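Long-range contact in arylesterase (Sulfolobus solfataricus, PDB 5L2P), which hydrolyses aromatic esters, p-nitrophenyl esters of fatty acids and organophosphates such as paraoxon, as a serine esterase of the GDXG lipolytic family: residues 62-67 / 108-113. Residues are numbered along the deposited sequence; the frame is centred on the assembly and turned at random.
Sequences LPIRIY and TVISVD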
loop_
_atom_site.group_PDB
_atom_site.type_symbol
_atom_site.label_atom_id
_atom_site.label_comp_id
_atom_site.label_asym_id
_atom_site.label_seq_id
_atom_site.Cartn_x
_atom_site.Cartn_y
_atom_site.Cartn_z
ATOM N N LEU A 62 31.154 30.146 -9.504
ATOM C CA LEU A 62 30.390 28.886 -9.522
ATOM C C LEU A 62 30.816 27.991 -10.683
ATOM O O LEU A 62 30.588 28.340 -11.833
ATOM C CB LEU A 62 28.896 29.190 -9.607
ATOM C CG LEU A 62 27.893 28.061 -9.815
ATOM C CD1 LEU A 62 28.039 27.093 -8.678
ATOM C CD2 LEU A 62 26.483 28.658 -9.839
ATOM N N PRO A 63 31.446 26.842 -10.387
ATOM C CA PRO A 63 31.926 26.006 -11.493
ATOM C C PRO A 63 30.765 25.298 -12.222
ATOM O O PRO A 63 29.834 24.842 -11.588
ATOM C CB PRO A 63 32.854 24.974 -10.814
ATOM C CG PRO A 63 33.028 25.452 -9.426
ATOM C CD PRO A 63 31.835 26.304 -9.077
ATOM N N ILE A 64 30.856 25.219 -13.541
ATOM C CA ILE A 64 29.935 24.453 -14.340
ATOM C C ILE A 64 30.668 23.626 -15.382
ATOM O O ILE A 64 31.817 23.886 -15.681
ATOM C CB ILE A 64 28.898 25.365 -15.050
ATOM C CG1 ILE A 64 29.589 26.385 -15.929
ATOM C CG2 ILE A 64 28.049 26.087 -14.020
ATOM C CD1 ILE A 64 28.604 27.120 -16.839
ATOM N N ARG A 65 29.982 22.607 -15.909
ATOM C CA ARG A 65 30.491 21.846 -17.036
ATOM C C ARG A 65 29.399 21.837 -18.114
ATOM O O ARG A 65 28.259 21.491 -17.852
ATOM C CB ARG A 65 30.839 20.430 -16.620
ATOM C CG ARG A 65 31.621 19.660 -17.704
ATOM C CD ARG A 65 31.954 18.201 -17.331
ATOM N NE ARG A 65 32.707 18.029 -16.101
ATOM C CZ ARG A 65 34.016 18.070 -16.010
ATOM N NH1 ARG A 65 34.746 18.277 -17.091
ATOM N NH2 ARG A 65 34.588 17.903 -14.833
ATOM N N ILE A 66 29.765 22.229 -19.327
ATOM C CA ILE A 66 28.869 22.217 -20.468
ATOM C C ILE A 66 29.119 20.967 -21.307
ATOM O O ILE A 66 30.263 20.751 -21.769
ATOM C CB ILE A 66 29.105 23.395 -21.435
ATOM C CG1 ILE A 66 29.374 24.728 -20.707
ATOM C CG2 ILE A 66 27.925 23.516 -22.395
ATOM C CD1 ILE A 66 28.402 25.030 -19.564
ATOM N N TYR A 67 28.047 20.170 -21.513
ATOM C CA TYR A 67 28.129 18.966 -22.345
ATOM C C TYR A 67 27.489 19.203 -23.686
ATOM O O TYR A 67 26.364 19.634 -23.741
ATOM C CB TYR A 67 27.440 17.799 -21.679
ATOM C CG TYR A 67 27.981 17.409 -20.333
ATOM C CD1 TYR A 67 27.665 18.125 -19.184
ATOM C CD2 TYR A 67 28.778 16.315 -20.191
ATOM C CE1 TYR A 67 28.169 17.741 -17.940
ATOM C CE2 TYR A 67 29.303 15.950 -18.968
ATOM C CZ TYR A 67 28.979 16.662 -17.849
ATOM O OH TYR A 67 29.420 16.283 -16.615
ATOM N N THR A 108 22.210 20.339 -25.477
ATOM C CA THR A 108 23.220 20.794 -24.537
ATOM C C THR A 108 22.784 20.600 -23.086
ATOM O O THR A 108 21.632 20.838 -22.734
ATOM C CB THR A 108 23.438 22.292 -24.742
ATOM O OG1 THR A 108 23.558 22.584 -26.157
ATOM C CG2 THR A 108 24.667 22.773 -23.917
ATOM N N VAL A 109 23.705 20.156 -22.250
ATOM C CA VAL A 109 23.441 19.943 -20.830
ATOM C C VAL A 109 24.489 20.708 -20.021
ATOM O O VAL A 109 25.679 20.679 -20.358
ATOM C CB VAL A 109 23.509 18.455 -20.491
ATOM C CG1 VAL A 109 23.446 18.231 -18.985
ATOM C CG2 VAL A 109 22.397 17.695 -21.210
ATOM N N ILE A 110 24.045 21.406 -18.985
ATOM C CA ILE A 110 24.951 22.153 -18.110
ATOM C C ILE A 110 24.798 21.667 -16.671
ATOM O O ILE A 110 23.727 21.810 -16.054
ATOM C CB ILE A 110 24.687 23.668 -18.159
ATOM C CG1 ILE A 110 24.925 24.181 -19.574
ATOM C CG2 ILE A 110 25.546 24.409 -17.137
ATOM C CD1 ILE A 110 24.621 25.664 -19.751
ATOM N N SER A 111 25.878 21.094 -16.142
ATOM C CA SER A 111 25.885 20.564 -14.792
ATOM C C SER A 111 26.461 21.641 -13.862
ATOM O O SER A 111 27.451 22.300 -14.219
ATOM C CB SER A 111 26.740 19.317 -14.764
ATOM O OG SER A 111 26.684 18.670 -13.512
ATOM N N VAL A 112 25.850 21.831 -12.691
ATOM C CA VAL A 112 26.259 22.889 -11.773
ATOM C C VAL A 112 26.896 22.345 -10.473
ATOM O O VAL A 112 26.347 21.420 -9.843
ATOM C CB VAL A 112 25.066 23.778 -11.403
ATOM C CG1 VAL A 112 25.520 25.014 -10.619
ATOM C CG2 VAL A 112 24.297 24.191 -12.655
ATOM N N ASP A 113 28.041 22.898 -10.091
ATOM C CA ASP A 113 28.649 22.635 -8.769
ATOM C C ASP A 113 28.221 23.644 -7.716
ATOM O O ASP A 113 29.016 24.476 -7.307
ATOM C CB ASP A 113 30.191 22.638 -8.857
ATOM C CG ASP A 113 30.778 21.275 -8.860
ATOM O OD1 ASP A 113 30.078 20.291 -8.501
ATOM O OD2 ASP A 113 31.961 21.216 -9.202
#
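Tyr67 and Val109 form a hydrogen-bonded antiparallel pair, with Tyr67 N to Val109 O at 2.7 Å and Val109 N returning a bond to Tyr67 O. The tyrosine's CG stands anti to its carbonyl carbon (chi1 -59°), and the ring leans along strand 108-112 with an edge turned to it: Tyr67 CD1 lies 3.4 Å from Val109 O, close to the ring plane, and Tyr67 CE1 reaches Ser111 CB at 3.8 Å. Val109 O therefore meets both the amide and the ring edge of one residue.

Ser111 forms the next hydrogen-bonded pair, with Arg65, whose guanidinium group turns away to form salt bridges with Asp52 and Glu92. At the far end Asp113 N bonds Pro63 O at 3.0 Å, and the pyrrolidine ring crosses the aspartate side chain at about a right angle, Pro63 CG lying 4.0 Å from Asp113 CB; OD1 of the Asp113 carboxylate accepts a hydrogen bond from Ile91 N.

The other face of the ladder is aliphatic. Ile66 and Ile110 run side by side, Ile66 CD1 3.6 Å from Ile110 CG1, while Ile110 CG2 also approaches Ile64. Cut back to an alanine, Ile110 would probably leave Ile66 CD1 without its main neighbour on this strand and open a gap beside Ile64.

Within the mixed sheet of this alpha/beta hydrolase fold, strand 61-68 sits between 49-56 and 108-112, both antiparallel to it, and 108-112 passes on to parallel strand 77-81. Helix 95-105 covers the Tyr67 and Val109 face, its Asp95 hydrogen-bonded to Tyr67 OH, whereas Ile110 and Val112 pack against Met79.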